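Local coordinates for protein fiber KNOB domain (Avirulent turkey hemorrhagic enteritis virus, PDB 4D63) that forms the trimeric head of the viral fibre and binds sialic acid, which probably helps attach the virus to host cells, at residues Q132-V135 against S141-I144. Numbering follows the deposited sequence.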
# COMPACT_ATOMS: atom_id res chain seq x y z
N GLN A 132 5.32 -1.67 7.32
CA GLN A 132 5.49 -2.51 8.51
C GLN A 132 6.30 -1.69 9.43
O GLN A 132 7.36 -1.24 9.06
CB GLN A 132 6.30 -3.77 8.25
CG GLN A 132 5.76 -4.66 7.18
CD GLN A 132 6.79 -5.64 6.66
OE1 GLN A 132 7.58 -5.35 5.73
NE2 GLN A 132 6.77 -6.84 7.23
N LEU A 133 5.78 -1.48 10.63
CA LEU A 133 6.50 -0.77 11.67
C LEU A 133 6.77 -1.69 12.83
O LEU A 133 5.99 -2.58 13.10
CB LEU A 133 5.63 0.31 12.27
CG LEU A 133 5.38 1.50 11.40
CD1 LEU A 133 4.63 2.47 12.29
CD2 LEU A 133 6.72 2.05 10.88
N GLU A 134 7.84 -1.41 13.53
CA GLU A 134 8.00 -1.94 14.85
C GLU A 134 8.22 -0.72 15.72
O GLU A 134 9.08 0.10 15.44
CB GLU A 134 9.17 -2.91 14.92
CG GLU A 134 9.27 -3.58 16.27
CD GLU A 134 10.30 -4.68 16.33
OE1 GLU A 134 11.10 -4.84 15.37
OE2 GLU A 134 10.32 -5.37 17.36
N VAL A 135 7.39 -0.60 16.75
CA VAL A 135 7.35 0.55 17.62
C VAL A 135 7.92 0.08 18.95
O VAL A 135 7.34 -0.79 19.58
CB VAL A 135 5.90 1.01 17.77
CG1 VAL A 135 5.78 2.05 18.86
CG2 VAL A 135 5.40 1.57 16.44
N SER A 141 9.58 -3.01 25.52
CA SER A 141 8.52 -3.75 24.82
C SER A 141 8.33 -3.13 23.42
O SER A 141 8.73 -1.96 23.18
CB SER A 141 7.19 -3.79 25.60
OG SER A 141 6.90 -2.53 26.16
N SER A 142 7.77 -3.91 22.50
CA SER A 142 7.64 -3.50 21.13
C SER A 142 6.37 -4.06 20.53
O SER A 142 5.87 -5.11 20.96
CB SER A 142 8.89 -3.92 20.31
OG SER A 142 8.76 -5.20 19.71
N PHE A 143 5.83 -3.32 19.56
CA PHE A 143 4.60 -3.70 18.88
C PHE A 143 4.78 -3.60 17.37
O PHE A 143 5.29 -2.61 16.85
CB PHE A 143 3.44 -2.82 19.39
CG PHE A 143 3.24 -2.94 20.88
CD1 PHE A 143 4.06 -2.22 21.76
CD2 PHE A 143 2.31 -3.83 21.41
CE1 PHE A 143 3.94 -2.37 23.13
CE2 PHE A 143 2.18 -3.97 22.78
CZ PHE A 143 2.99 -3.24 23.64
N ILE A 144 4.40 -4.66 16.68
CA ILE A 144 4.40 -4.66 15.25
C ILE A 144 3.06 -4.11 14.82
O ILE A 144 2.02 -4.58 15.31
CB ILE A 144 4.56 -6.09 14.68
CG1 ILE A 144 5.87 -6.71 15.17
CG2 ILE A 144 4.47 -6.09 13.15
CD1 ILE A 144 7.12 -6.05 14.61
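The carbonyl oxygen of V135 is gripped from the facing strand by two groups: the backbone N-H of F143, with N to O 2.9 Å, and the CA-H of S142, whose CA lies 3.1 Å from V135 O. The F143 ring also brings its edge, at CD1, near this oxygen. In return F143 O accepts V135 N at 2.9 Å, nearly straight with 164° at the hydrogen, and a weaker CA-H contact from E134. V135 and F143 are thus a hydrogen-bonded antiparallel pair, while E134 and I144 form the next, non-hydrogen-bonded one, their CA atoms 4.5 Å apart. Beyond it the CA-H of I144 points to L133 O, with CA to O 3.4 Å. These pairs belong to a beta hairpin in the antiparallel sheet of the fibre head: strand 129-137 turns back into 142-154, which runs on to T152, V153 and K154 of the sialic acid pocket. On the face bearing E134 and I144, the glutamate swings CG anti to its own N (chi1 -174°) and continues extended, carrying the carboxylate along to S142. There S142 OG donates to E134 OE2 at 2.8 Å, and OE2 receives it on its anti lone pair, the one away from OE1; OE1 has a long, weak ion pair with K177. I144 bends CD1 back (chi2 -68°) across the aliphatic part of E134, 3.7 Å from its CG. V135 and F143 occupy the other face, where V135 packs on I171 and F143 on L137 and P168, while L133 turns its branched end away from the hairpin partner onto I174 and I176. At the start of the segment Q132 NE2 hydrogen-bonds Q163 OE1 of a second subunit.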